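Local coordinates for 3-ketosteroid-delta4-5alpha-dehydrogenase (Rhodococcus jostii, PDB 4AT2), which catalyses the FAD-dependent delta4-(5alpha)-dehydrogenation of 3-ketosteroids, a reaction of bacterial steroid catabolism, at residues E37-A42 and K246-R251; A56-A61 and E213-R218; F101-E106 and A182-V187. All coordinates share one frame; numbering follows the deposited sequence.

Interaction 1 (E37-A42 and K246-R251)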
ATOM      1  N   GLU A  37     -24.603 -23.335 -26.451  1.00 29.10           N
ATOM      2  CA  GLU A  37     -23.592 -23.941 -27.312  1.00 28.27           C
ATOM      3  C   GLU A  37     -22.223 -23.315 -27.079  1.00 25.22           C
ATOM      4  O   GLU A  37     -22.116 -22.129 -26.756  1.00 24.24           O
ATOM      5  CB  GLU A  37     -23.982 -23.860 -28.796  1.00 31.42           C
ATOM      6  CG  GLU A  37     -23.830 -22.487 -29.435  1.00 34.73           C
ATOM      7  CD  GLU A  37     -23.848 -22.549 -30.952  1.00 37.92           C
ATOM      8  OE1 GLU A  37     -24.905 -22.894 -31.523  1.00 39.57           O
ATOM      9  OE2 GLU A  37     -22.801 -22.252 -31.573  1.00 40.34           O
ATOM     10  N   TRP A  38     -21.186 -24.129 -27.238  1.00 23.15           N
ATOM     11  CA  TRP A  38     -19.811 -23.670 -27.109  1.00 21.41           C
ATOM     12  C   TRP A  38     -19.290 -23.332 -28.470  1.00 20.59           C
ATOM     13  O   TRP A  38     -19.308 -24.172 -29.373  1.00 21.21           O
ATOM     14  CB  TRP A  38     -18.959 -24.752 -26.464  1.00 20.87           C
ATOM     15  CG  TRP A  38     -19.372 -25.077 -25.047  1.00 20.91           C
ATOM     16  CD1 TRP A  38     -20.103 -26.178 -24.600  1.00 21.56           C
ATOM     17  CD2 TRP A  38     -19.078 -24.301 -23.834  1.00 20.41           C
ATOM     18  NE1 TRP A  38     -20.274 -26.135 -23.235  1.00 21.56           N
ATOM     19  CE2 TRP A  38     -19.687 -25.037 -22.715  1.00 20.73           C
ATOM     20  CE3 TRP A  38     -18.404 -23.115 -23.571  1.00 19.66           C
ATOM     21  CZ2 TRP A  38     -19.607 -24.584 -21.408  1.00 20.25           C
ATOM     22  CZ3 TRP A  38     -18.328 -22.672 -22.247  1.00 19.56           C
ATOM     23  CH2 TRP A  38     -18.912 -23.391 -21.191  1.00 19.78           C
ATOM     24  N   ASP A  39     -18.847 -22.093 -28.647  1.00 19.16           N
ATOM     25  CA  ASP A  39     -18.309 -21.651 -29.930  1.00 18.74           C
ATOM     26  C   ASP A  39     -16.949 -22.263 -30.220  1.00 18.32           C
ATOM     27  O   ASP A  39     -16.612 -22.533 -31.378  1.00 18.30           O
ATOM     28  CB  ASP A  39     -18.221 -20.127 -29.982  1.00 18.66           C
ATOM     29  CG  ASP A  39     -19.568 -19.480 -29.865  1.00 19.14           C
ATOM     30  OD1 ASP A  39     -20.211 -19.286 -30.915  1.00 20.46           O
ATOM     31  OD2 ASP A  39     -20.014 -19.211 -28.736  1.00 18.87           O
ATOM     32  N   TYR A  40     -16.174 -22.470 -29.159  1.00 17.80           N
ATOM     33  CA  TYR A  40     -14.851 -23.066 -29.252  1.00 17.63           C
ATOM     34  C   TYR A  40     -14.679 -23.982 -28.051  1.00 17.34           C
ATOM     35  O   TYR A  40     -15.337 -23.795 -27.024  1.00 16.60           O
ATOM     36  CB  TYR A  40     -13.743 -21.997 -29.236  1.00 17.79           C
ATOM     37  CG  TYR A  40     -13.825 -20.946 -30.327  1.00 18.38           C
ATOM     38  CD1 TYR A  40     -14.547 -19.775 -30.127  1.00 18.43           C
ATOM     39  CD2 TYR A  40     -13.160 -21.112 -31.545  1.00 19.22           C
ATOM     40  CE1 TYR A  40     -14.634 -18.805 -31.112  1.00 19.06           C
ATOM     41  CE2 TYR A  40     -13.234 -20.140 -32.541  1.00 19.58           C
ATOM     42  CZ  TYR A  40     -13.970 -18.987 -32.312  1.00 19.58           C
ATOM     43  OH  TYR A  40     -14.052 -17.999 -33.279  1.00 20.27           O
ATOM     44  N   GLU A  41     -13.799 -24.969 -28.185  1.00 17.41           N
ATOM     45  CA  GLU A  41     -13.467 -25.879 -27.085  1.00 17.47           C
ATOM     46  C   GLU A  41     -11.984 -26.228 -27.134  1.00 16.30           C
ATOM     47  O   GLU A  41     -11.409 -26.366 -28.211  1.00 16.09           O
ATOM     48  CB  GLU A  41     -14.283 -27.179 -27.152  1.00 19.59           C
ATOM     49  CG  GLU A  41     -15.794 -27.012 -27.113  1.00 22.90           C
ATOM     50  CD  GLU A  41     -16.533 -28.334 -27.280  1.00 25.58           C
ATOM     51  OE1 GLU A  41     -16.299 -29.260 -26.466  1.00 28.33           O
ATOM     52  OE2 GLU A  41     -17.345 -28.448 -28.228  1.00 28.24           O
ATOM     53  N   ALA A  42     -11.378 -26.379 -25.957  1.00 15.44           N
ATOM     54  CA  ALA A  42      -9.990 -26.817 -25.817  1.00 14.72           C
ATOM     55  C   ALA A  42      -9.821 -27.492 -24.465  1.00 14.14           C
ATOM     56  O   ALA A  42     -10.722 -27.447 -23.627  1.00 14.06           O
ATOM     57  CB  ALA A  42      -9.031 -25.634 -25.932  1.00 14.60           C
ATOM     58  N   LYS A 246     -19.684 -10.131 -31.304  1.00 15.12           N
ATOM     59  CA  LYS A 246     -20.701 -10.988 -30.697  1.00 15.90           C
ATOM     60  C   LYS A 246     -20.188 -11.765 -29.490  1.00 15.40           C
ATOM     61  O   LYS A 246     -18.989 -11.987 -29.335  1.00 14.93           O
ATOM     62  CB  LYS A 246     -21.358 -11.925 -31.728  1.00 17.66           C
ATOM     63  CG  LYS A 246     -20.466 -12.997 -32.311  1.00 19.04           C
ATOM     64  CD  LYS A 246     -21.298 -13.994 -33.110  1.00 20.67           C
ATOM     65  CE  LYS A 246     -20.487 -15.228 -33.460  1.00 22.48           C
ATOM     66  NZ  LYS A 246     -19.339 -14.896 -34.346  1.00 24.73           N
ATOM     67  N   GLU A 247     -21.117 -12.176 -28.639  1.00 15.37           N
ATOM     68  CA  GLU A 247     -20.769 -13.006 -27.490  0.50 15.20           C
ATOM     69  C   GLU A 247     -20.442 -14.422 -27.943  1.00 15.07           C
ATOM     70  O   GLU A 247     -21.181 -15.015 -28.740  1.00 15.35           O
ATOM     71  CB  GLU A 247     -21.901 -13.035 -26.455  0.50 15.84           C
ATOM     72  CG  GLU A 247     -21.627 -14.010 -25.316  0.50 16.25           C
ATOM     73  CD  GLU A 247     -22.643 -13.946 -24.193  0.50 16.74           C
ATOM     74  OE1 GLU A 247     -22.858 -12.849 -23.645  0.50 17.27           O
ATOM     75  OE2 GLU A 247     -23.205 -15.005 -23.842  0.50 17.60           O
ATOM     76  N   VAL A 248     -19.328 -14.953 -27.439  1.00 14.28           N
ATOM     77  CA  VAL A 248     -18.935 -16.337 -27.686  1.00 14.05           C
ATOM     78  C   VAL A 248     -18.644 -17.042 -26.357  1.00 13.78           C
ATOM     79  O   VAL A 248     -18.283 -16.393 -25.368  1.00 13.55           O
ATOM     80  CB  VAL A 248     -17.724 -16.443 -28.647  1.00 14.00           C
ATOM     81  CG1 VAL A 248     -18.066 -15.873 -30.022  1.00 14.16           C
ATOM     82  CG2 VAL A 248     -16.494 -15.739 -28.071  1.00 13.39           C
ATOM     83  N   ALA A 249     -18.818 -18.362 -26.327  1.00 13.81           N
ATOM     84  CA  ALA A 249     -18.433 -19.151 -25.143  1.00 13.76           C
ATOM     85  C   ALA A 249     -17.345 -20.142 -25.529  1.00 13.75           C
ATOM     86  O   ALA A 249     -17.426 -20.789 -26.572  1.00 13.83           O
ATOM     87  CB  ALA A 249     -19.644 -19.873 -24.564  1.00 14.07           C
ATOM     88  N   VAL A 250     -16.324 -20.259 -24.686  1.00 13.50           N
ATOM     89  CA  VAL A 250     -15.184 -21.122 -24.973  1.00 13.61           C
ATOM     90  C   VAL A 250     -15.035 -22.125 -23.838  1.00 13.81           C
ATOM     91  O   VAL A 250     -14.868 -21.728 -22.685  1.00 13.30           O
ATOM     92  CB  VAL A 250     -13.878 -20.302 -25.111  1.00 13.47           C
ATOM     93  CG1 VAL A 250     -12.706 -21.227 -25.388  1.00 13.28           C
ATOM     94  CG2 VAL A 250     -14.001 -19.249 -26.216  1.00 13.48           C
ATOM     95  N   ARG A 251     -15.095 -23.413 -24.169  1.00 14.41           N
ATOM     96  CA  ARG A 251     -15.034 -24.474 -23.168  1.00 15.09           C
ATOM     97  C   ARG A 251     -13.594 -24.854 -22.854  1.00 14.50           C
ATOM     98  O   ARG A 251     -12.773 -24.964 -23.761  1.00 14.37           O
ATOM     99  CB  ARG A 251     -15.795 -25.713 -23.638  1.00 17.04           C
ATOM    100  CG  ARG A 251     -16.064 -26.674 -22.494  1.00 19.32           C
ATOM    101  CD  ARG A 251     -17.209 -27.613 -22.801  1.00 22.56           C
ATOM    102  NE  ARG A 251     -16.757 -28.826 -23.471  1.00 25.70           N
ATOM    103  CZ  ARG A 251     -16.254 -29.888 -22.842  1.00 27.01           C
ATOM    104  NH1 ARG A 251     -16.104 -29.876 -21.518  1.00 28.27           N
ATOM    105  NH2 ARG A 251     -15.885 -30.957 -23.539  1.00 27.79           N
TER
HETATM  106  O   HOH W   1     -21.491 -16.941 -30.827  1.00 24.02           O
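W38 lays its indole against A249 and R251. The arginine's CB and CD pack over one ring face, with CD 3.5 Å from the centroid of the five-membered ring in a CH-pi contact, while A249 CB comes within 3.6 Å of W38 CE3. Replacing W38 by an alanine is likely to strip R251 CB and CD of their packing surface and open a gap beside A249 CB, with E41 still holding the guanidinium. With D39 CG beside its backbone N (chi1 -62°), the carboxylate reaches strand 246-251, and A249 N donates to D39 OD2 at 2.8 Å, on the anti side; D39 N in turn bonds to A249 O. D39 OD1 accepts from a water that also donates to the carbonyl of E247. From Y40 the two strands run parallel: R251 N gives to Y40 O at 2.9 Å. The ring of Y40 passes V250, CD1 4.0 Å from CG2, and its OH is hydrogen-bonded to Q243 OE1. On the other face of the sheet E41 meets R251, whose chain bends at chi3 (89°). R251 NE donates to E41 OE1 at 3.1 Å from above the carboxylate plane, with weaker help from NH2. A42 N closes the row on R251 O. Backbone and aspartate bonds thus fix this edge strand, while the partly exposed E41 probably offsets the positive charge of R251 and, more weakly at longer range, of R253.

Interaction 2 (A56-A61 and E213-R218)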
ATOM      1  N   ALA A  56       2.695 -20.649 -20.729  1.00 10.18           N
ATOM      2  CA  ALA A  56       1.667 -21.609 -20.320  1.00 10.30           C
ATOM      3  C   ALA A  56       1.299 -22.506 -21.491  1.00 10.59           C
ATOM      4  O   ALA A  56       1.173 -23.722 -21.331  1.00 10.94           O
ATOM      5  CB  ALA A  56       0.430 -20.898 -19.794  1.00 10.10           C
ATOM      6  N   SER A  57       1.141 -21.904 -22.667  1.00 10.65           N
ATOM      7  CA  SER A  57       0.722 -22.660 -23.852  0.50 10.94           C
ATOM      8  C   SER A  57       1.759 -23.707 -24.248  1.00 11.29           C
ATOM      9  O   SER A  57       1.395 -24.825 -24.618  1.00 11.60           O
ATOM     10  CB  SER A  57       0.383 -21.735 -25.031  0.50 10.90           C
ATOM     11  OG  SER A  57       1.545 -21.305 -25.717  0.50 10.71           O
ATOM     12  N   ILE A  58       3.045 -23.351 -24.134  1.00 11.37           N
ATOM     13  CA  ILE A  58       4.121 -24.283 -24.483  1.00 11.70           C
ATOM     14  C   ILE A  58       4.085 -25.504 -23.578  1.00 11.90           C
ATOM     15  O   ILE A  58       4.112 -26.642 -24.063  1.00 12.25           O
ATOM     16  CB  ILE A  58       5.507 -23.602 -24.446  1.00 11.59           C
ATOM     17  CG1 ILE A  58       5.615 -22.611 -25.605  1.00 11.63           C
ATOM     18  CG2 ILE A  58       6.638 -24.629 -24.505  1.00 11.87           C
ATOM     19  CD1 ILE A  58       6.756 -21.617 -25.450  1.00 11.52           C
ATOM     20  N   GLU A  59       4.002 -25.273 -22.268  1.00 11.82           N
ATOM     21  CA  GLU A  59       3.998 -26.389 -21.332  1.00 12.19           C
ATOM     22  C   GLU A  59       2.743 -27.238 -21.495  1.00 12.36           C
ATOM     23  O   GLU A  59       2.826 -28.464 -21.477  1.00 12.76           O
ATOM     24  CB  GLU A  59       4.156 -25.922 -19.881  1.00 11.93           C
ATOM     25  CG  GLU A  59       5.542 -25.367 -19.558  1.00 12.18           C
ATOM     26  CD  GLU A  59       6.625 -26.432 -19.406  1.00 12.64           C
ATOM     27  OE1 GLU A  59       6.419 -27.595 -19.814  1.00 13.28           O
ATOM     28  OE2 GLU A  59       7.710 -26.114 -18.882  1.00 12.87           O
ATOM     29  N   ALA A  60       1.592 -26.593 -21.678  1.00 12.27           N
ATOM     30  CA  ALA A  60       0.344 -27.347 -21.791  1.00 12.50           C
ATOM     31  C   ALA A  60       0.364 -28.225 -23.051  1.00 13.00           C
ATOM     32  O   ALA A  60      -0.061 -29.384 -23.010  1.00 13.36           O
ATOM     33  CB  ALA A  60      -0.860 -26.414 -21.788  1.00 12.26           C
ATOM     34  N   ALA A  61       0.876 -27.678 -24.152  1.00 13.17           N
ATOM     35  CA  ALA A  61       0.959 -28.414 -25.410  1.00 13.95           C
ATOM     36  C   ALA A  61       1.970 -29.566 -25.324  1.00 14.58           C
ATOM     37  O   ALA A  61       1.712 -30.662 -25.830  1.00 15.32           O
ATOM     38  CB  ALA A  61       1.304 -27.478 -26.555  1.00 13.84           C
ATOM     39  N   GLU A 213       3.683 -22.483 -31.768  1.00 16.79           N
ATOM     40  CA  GLU A 213       3.042 -22.774 -33.052  1.00 17.94           C
ATOM     41  C   GLU A 213       3.431 -24.157 -33.574  1.00 18.39           C
ATOM     42  O   GLU A 213       2.578 -24.905 -34.055  1.00 18.62           O
ATOM     43  CB  GLU A 213       3.338 -21.680 -34.080  1.00 18.56           C
ATOM     44  CG  GLU A 213       2.615 -20.382 -33.755  1.00 19.06           C
ATOM     45  CD  GLU A 213       2.912 -19.247 -34.713  1.00 19.88           C
ATOM     46  OE1 GLU A 213       3.851 -19.359 -35.527  1.00 20.90           O
ATOM     47  OE2 GLU A 213       2.205 -18.222 -34.640  1.00 20.04           O
ATOM     48  N   LYS A 214       4.707 -24.508 -33.438  1.00 18.99           N
ATOM     49  CA  LYS A 214       5.176 -25.829 -33.859  1.00 19.97           C
ATOM     50  C   LYS A 214       4.569 -26.954 -33.030  1.00 19.19           C
ATOM     51  O   LYS A 214       4.440 -28.080 -33.509  1.00 19.39           O
ATOM     52  CB  LYS A 214       6.704 -25.901 -33.849  1.00 21.43           C
ATOM     53  CG  LYS A 214       7.324 -25.313 -35.103  1.00 24.20           C
ATOM     54  CD  LYS A 214       8.841 -25.259 -35.018  1.00 25.97           C
ATOM     55  CE  LYS A 214       9.457 -24.853 -36.352  1.00 27.99           C
ATOM     56  NZ  LYS A 214       9.387 -25.942 -37.374  1.00 30.10           N
ATOM     57  N   LEU A 215       4.176 -26.640 -31.799  1.00 17.89           N
ATOM     58  CA  LEU A 215       3.512 -27.602 -30.933  1.00 17.36           C
ATOM     59  C   LEU A 215       2.023 -27.754 -31.244  1.00 17.12           C
ATOM     60  O   LEU A 215       1.364 -28.636 -30.689  1.00 17.79           O
ATOM     61  CB  LEU A 215       3.692 -27.196 -29.461  1.00 16.70           C
ATOM     62  CG  LEU A 215       5.054 -27.536 -28.859  1.00 16.53           C
ATOM     63  CD1 LEU A 215       5.322 -26.659 -27.641  1.00 15.96           C
ATOM     64  CD2 LEU A 215       5.087 -29.009 -28.488  1.00 16.74           C
ATOM     65  N   GLY A 216       1.497 -26.890 -32.111  1.00 16.73           N
ATOM     66  CA  GLY A 216       0.082 -26.921 -32.466  1.00 16.43           C
ATOM     67  C   GLY A 216      -0.829 -26.081 -31.581  1.00 15.93           C
ATOM     68  O   GLY A 216      -2.051 -26.262 -31.606  1.00 15.88           O
ATOM     69  N   VAL A 217      -0.253 -25.152 -30.813  1.00 15.24           N
ATOM     70  CA  VAL A 217      -1.076 -24.216 -30.039  1.00 14.96           C
ATOM     71  C   VAL A 217      -1.946 -23.400 -31.000  1.00 15.11           C
ATOM     72  O   VAL A 217      -1.459 -22.914 -32.020  1.00 15.76           O
ATOM     73  CB  VAL A 217      -0.216 -23.276 -29.168  1.00 14.34           C
ATOM     74  CG1 VAL A 217      -1.070 -22.173 -28.554  1.00 13.86           C
ATOM     75  CG2 VAL A 217       0.478 -24.079 -28.073  1.00 14.10           C
ATOM     76  N   ARG A 218      -3.234 -23.299 -30.683  1.00 15.27           N
ATOM     77  CA  ARG A 218      -4.206 -22.551 -31.487  1.00 15.51           C
ATOM     78  C   ARG A 218      -4.389 -21.162 -30.886  1.00 15.06           C
ATOM     79  O   ARG A 218      -4.261 -20.994 -29.669  1.00 14.87           O
ATOM     80  CB  ARG A 218      -5.545 -23.292 -31.478  1.00 15.94           C
ATOM     81  CG  ARG A 218      -5.461 -24.757 -31.900  1.00 16.79           C
ATOM     82  CD  ARG A 218      -6.573 -25.591 -31.264  1.00 17.25           C
ATOM     83  NE  ARG A 218      -7.866 -24.971 -31.503  1.00 17.20           N
ATOM     84  CZ  ARG A 218      -8.977 -25.206 -30.811  1.00 16.95           C
ATOM     85  NH1 ARG A 218      -8.995 -26.057 -29.789  1.00 16.51           N
ATOM     86  NH2 ARG A 218     -10.077 -24.556 -31.146  1.00 17.34           N
TER
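A61 pushes its methyl between L215 and V217, its CB 3.8 Å from L215 CB and equally far from V217 CG2. V217 is the bump on the other side. With CG1 anti to the backbone N (chi1 171°), its two methyls straddle S57: CG1 rests 3.8 Å from S57 CB, while CG2 drops into the notch between S57 O, S57 CB and A61 CB, 3.7 Å from that carbonyl oxygen. L215 fills the next hollow along. Its CD1 lies 3.8 Å from I58 O and touches I58 CG2, the leucine and isoleucine chains crossing at about a right angle. A Schellman motif brings these two knobs to bear: G216, with positive phi, turns the chain out of the helix, its N bonded back to E213 O, and L215 and V217 both start their side chains toward helix 51-62. The contact is purely van der Waals. Helix 51-62 follows a glycine-rich turn consistent with a Rossmann-type FAD site. Here it packs against the end of helix 202-214, where A212 also meets S57 and V217, with strand 67-70 touching S57 through V67 and V217 through V69, and helix 132-141 meeting I58 through W138.

Interaction 3 (F101-E106 and A182-V187)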
ATOM      1  N   PHE A 101      30.584 -14.126 -13.084  1.00 10.07           N
ATOM      2  CA  PHE A 101      29.884 -13.685 -11.871  1.00 10.05           C
ATOM      3  C   PHE A 101      29.353 -14.883 -11.124  1.00 10.48           C
ATOM      4  O   PHE A 101      28.501 -15.617 -11.652  1.00 10.49           O
ATOM      5  CB  PHE A 101      28.719 -12.722 -12.211  1.00  9.48           C
ATOM      6  CG  PHE A 101      29.173 -11.393 -12.758  1.00  9.42           C
ATOM      7  CD1 PHE A 101      29.501 -10.342 -11.899  1.00  9.18           C
ATOM      8  CD2 PHE A 101      29.292 -11.201 -14.129  1.00  9.46           C
ATOM      9  CE1 PHE A 101      29.920  -9.110 -12.399  1.00  9.21           C
ATOM     10  CE2 PHE A 101      29.714  -9.974 -14.638  1.00  9.37           C
ATOM     11  CZ  PHE A 101      30.034  -8.935 -13.774  1.00  9.36           C
ATOM     12  N   ASP A 102      29.855 -15.088  -9.902  1.00 10.98           N
ATOM     13  CA  ASP A 102      29.298 -16.119  -9.035  1.00 11.78           C
ATOM     14  C   ASP A 102      27.918 -15.735  -8.513  1.00 11.20           C
ATOM     15  O   ASP A 102      27.616 -14.554  -8.330  1.00 10.93           O
ATOM     16  CB  ASP A 102      30.207 -16.417  -7.855  1.00 13.21           C
ATOM     17  CG  ASP A 102      29.938 -17.789  -7.241  1.00 14.38           C
ATOM     18  OD1 ASP A 102      29.557 -18.732  -7.952  1.00 15.76           O
ATOM     19  OD2 ASP A 102      30.146 -17.927  -6.025  1.00 17.23           O
ATOM     20  N   ASP A 103      27.097 -16.756  -8.283  1.00 10.99           N
ATOM     21  CA  ASP A 103      25.762 -16.594  -7.720  1.00 10.73           C
ATOM     22  C   ASP A 103      25.237 -17.968  -7.338  1.00 11.16           C
ATOM     23  O   ASP A 103      25.758 -18.996  -7.792  1.00 11.90           O
ATOM     24  CB  ASP A 103      24.810 -15.935  -8.743  1.00 10.12           C
ATOM     25  CG  ASP A 103      23.596 -15.283  -8.100  1.00  9.66           C
ATOM     26  OD1 ASP A 103      23.603 -15.022  -6.865  1.00  9.48           O
ATOM     27  OD2 ASP A 103      22.624 -15.016  -8.853  1.00  9.37           O
ATOM     28  N   SER A 104      24.222 -17.975  -6.481  1.00 11.09           N
ATOM     29  CA  SER A 104      23.593 -19.207  -6.019  1.00 11.24           C
ATOM     30  C   SER A 104      22.129 -18.912  -5.740  1.00 11.06           C
ATOM     31  O   SER A 104      21.767 -17.750  -5.527  1.00 10.49           O
ATOM     32  CB  SER A 104      24.257 -19.697  -4.728  1.00 11.48           C
ATOM     33  OG  SER A 104      24.011 -18.788  -3.668  1.00 11.67           O
ATOM     34  N   PRO A 105      21.286 -19.952  -5.728  1.00 11.48           N
ATOM     35  CA  PRO A 105      19.890 -19.733  -5.361  1.00 11.62           C
ATOM     36  C   PRO A 105      19.724 -19.095  -3.986  1.00 11.90           C
ATOM     37  O   PRO A 105      18.833 -18.256  -3.820  1.00 11.68           O
ATOM     38  CB  PRO A 105      19.287 -21.132  -5.415  1.00 11.89           C
ATOM     39  CG  PRO A 105      20.099 -21.813  -6.473  1.00 12.07           C
ATOM     40  CD  PRO A 105      21.503 -21.325  -6.230  1.00 11.85           C
ATOM     41  N   GLU A 106      20.573 -19.456  -3.021  1.00 12.75           N
ATOM     42  CA  GLU A 106      20.464 -18.855  -1.691  1.00 13.37           C
ATOM     43  C   GLU A 106      20.811 -17.371  -1.705  1.00 12.27           C
ATOM     44  O   GLU A 106      20.141 -16.567  -1.050  1.00 11.68           O
ATOM     45  CB  GLU A 106      21.311 -19.596  -0.645  1.00 16.08           C
ATOM     46  CG  GLU A 106      21.029 -19.158   0.798  1.00 19.31           C
ATOM     47  CD  GLU A 106      19.539 -19.103   1.154  1.00 22.19           C
ATOM     48  OE1 GLU A 106      18.796 -20.097   0.933  1.00 24.89           O
ATOM     49  OE2 GLU A 106      19.097 -18.037   1.647  1.00 25.48           O
ATOM     50  N   ALA A 182      25.467  -9.783  -7.567  1.00  8.50           N
ATOM     51  CA  ALA A 182      25.538 -10.579  -8.781  1.00  8.38           C
ATOM     52  C   ALA A 182      24.507  -9.985  -9.726  1.00  8.20           C
ATOM     53  O   ALA A 182      23.379  -9.710  -9.318  1.00  8.10           O
ATOM     54  CB  ALA A 182      25.214 -12.045  -8.499  1.00  8.61           C
ATOM     55  N   PRO A 183      24.893  -9.765 -10.986  1.00  8.18           N
ATOM     56  CA  PRO A 183      23.956  -9.239 -11.968  1.00  8.03           C
ATOM     57  C   PRO A 183      23.002 -10.336 -12.396  1.00  8.02           C
ATOM     58  O   PRO A 183      23.435 -11.470 -12.633  1.00  8.22           O
ATOM     59  CB  PRO A 183      24.873  -8.801 -13.117  1.00  8.19           C
ATOM     60  CG  PRO A 183      26.050  -9.726 -13.020  1.00  8.46           C
ATOM     61  CD  PRO A 183      26.251  -9.948 -11.538  1.00  8.44           C
ATOM     62  N   ARG A 184      21.719  -9.991 -12.502  1.00  7.90           N
ATOM     63  CA  ARG A 184      20.690 -10.974 -12.821  1.00  7.89           C
ATOM     64  C   ARG A 184      19.791 -10.510 -13.961  1.00  7.93           C
ATOM     65  O   ARG A 184      18.857 -11.204 -14.330  1.00  7.91           O
ATOM     66  CB  ARG A 184      19.870 -11.290 -11.563  1.00  7.65           C
ATOM     67  CG  ARG A 184      20.737 -11.927 -10.476  1.00  7.71           C
ATOM     68  CD  ARG A 184      19.943 -12.490  -9.309  1.00  7.60           C
ATOM     69  NE  ARG A 184      20.890 -12.889  -8.266  1.00  7.76           N
ATOM     70  CZ  ARG A 184      21.195 -12.144  -7.208  1.00  7.63           C
ATOM     71  NH1 ARG A 184      20.592 -10.971  -6.997  1.00  7.27           N
ATOM     72  NH2 ARG A 184      22.107 -12.582  -6.346  1.00  7.68           N
ATOM     73  N   GLY A 185      20.071  -9.335 -14.522  1.00  8.10           N
ATOM     74  CA  GLY A 185      19.306  -8.881 -15.684  1.00  8.20           C
ATOM     75  C   GLY A 185      19.789  -9.583 -16.948  1.00  8.65           C
ATOM     76  O   GLY A 185      20.798  -9.176 -17.534  1.00  8.82           O
ATOM     77  N   HIS A 186      19.079 -10.639 -17.358  1.00  8.78           N
ATOM     78  CA  HIS A 186      19.403 -11.387 -18.587  1.00  9.36           C
ATOM     79  C   HIS A 186      18.595 -10.835 -19.723  1.00  9.72           C
ATOM     80  O   HIS A 186      17.377 -10.765 -19.626  1.00  9.80           O
ATOM     81  CB  HIS A 186      19.104 -12.872 -18.405  1.00  9.31           C
ATOM     82  CG  HIS A 186      20.040 -13.572 -17.446  1.00  9.22           C
ATOM     83  ND1 HIS A 186      20.131 -13.245 -16.135  1.00  9.05           N
ATOM     84  CD2 HIS A 186      20.925 -14.620 -17.654  1.00  9.55           C
ATOM     85  CE1 HIS A 186      21.030 -14.057 -15.545  1.00  9.20           C
ATOM     86  NE2 HIS A 186      21.513 -14.896 -16.480  1.00  9.47           N
ATOM     87  N   VAL A 187      19.254 -10.436 -20.807  1.00 10.40           N
ATOM     88  CA  VAL A 187      18.569  -9.684 -21.873  1.00 11.13           C
ATOM     89  C   VAL A 187      18.761 -10.403 -23.201  1.00 11.82           C
ATOM     90  O   VAL A 187      19.894 -10.626 -23.614  1.00 11.99           O
ATOM     91  CB  VAL A 187      19.109  -8.233 -21.968  1.00 11.22           C
ATOM     92  CG1 VAL A 187      18.316  -7.404 -22.982  1.00 11.85           C
ATOM     93  CG2 VAL A 187      19.064  -7.567 -20.595  1.00 11.26           C
TER
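F101 offers one face of its ring to P183, whose CG stands over the centre, 3.6 Å from the centroid, in a CH-pi contact. P183 CD presses on the same ring nearer its rim, 3.3 Å from F101 CD1. The phenylalanine gets there with CG beside its backbone N (chi1 -68°); the two side chains cross at about a right angle, with P183 CG and CD on one face of the ring, and F150 meets it as a further aromatic neighbour.

Two residues on, D103 and R184 form a side-on salt bridge. In the aspartate, CG anti to the backbone N (chi1 -159°) carries the carboxylate out toward R184, which runs out straight from CG to NE. R184 NE donates to D103 OD2 at 2.8 Å and R184 NH2 to D103 OD1 at 2.9 Å, the latter nearly straight. Both oxygens are met on their syn sides and lie close to the guanidinium plane, yet the two flat groups are twisted 38° apart. Between the ring and the salt bridge, A182 CB packs against D102 O and D103 CG, 3.6 Å from the latter, while A182 O sits over a face of the guanidinium.

Neither charged group relies on the other alone: D103 OD2 also accepts from G91 N and Q96 NE2, OD1 from N107 ND2, and R184 NH1 bonds to Y88 OH. This web should fix the rotation of the carboxylate and the guanidinium. Farther on, H186 ND1 donates to R184 O at 3.0 Å, coming from above the carbonyl plane.

S104, directly after D103, is the N-cap of helix 105-115, its OG bonded to N107 N. The whole is a buried bidentate salt bridge at a capped helix start, tying that start to the chain leading into strand 185-186.

Overall arrangement
Interactions 1 and 2 are neighbours on the same side of the molecule, joined where R218 NH1 bonds to E41 O, whereas interaction 3 stands apart, its centre about 44 Å from that of interaction 1 and 29 Å from that of interaction 2. Their chemistry follows their place. Interaction 1, at the partly exposed margin of a mixed sheet, relies on backbone bonds and a salt bridge near solvent. Interaction 2, between helix 51-62 and the turn after helix 202-214, is apolar packing beside the FAD-binding core. Interaction 3 is the most buried and keeps its charges inside, with further polar partners for both D103 and R184. No two share a helix or strand; strand 185-186 simply precedes helix 202-214 in the chain.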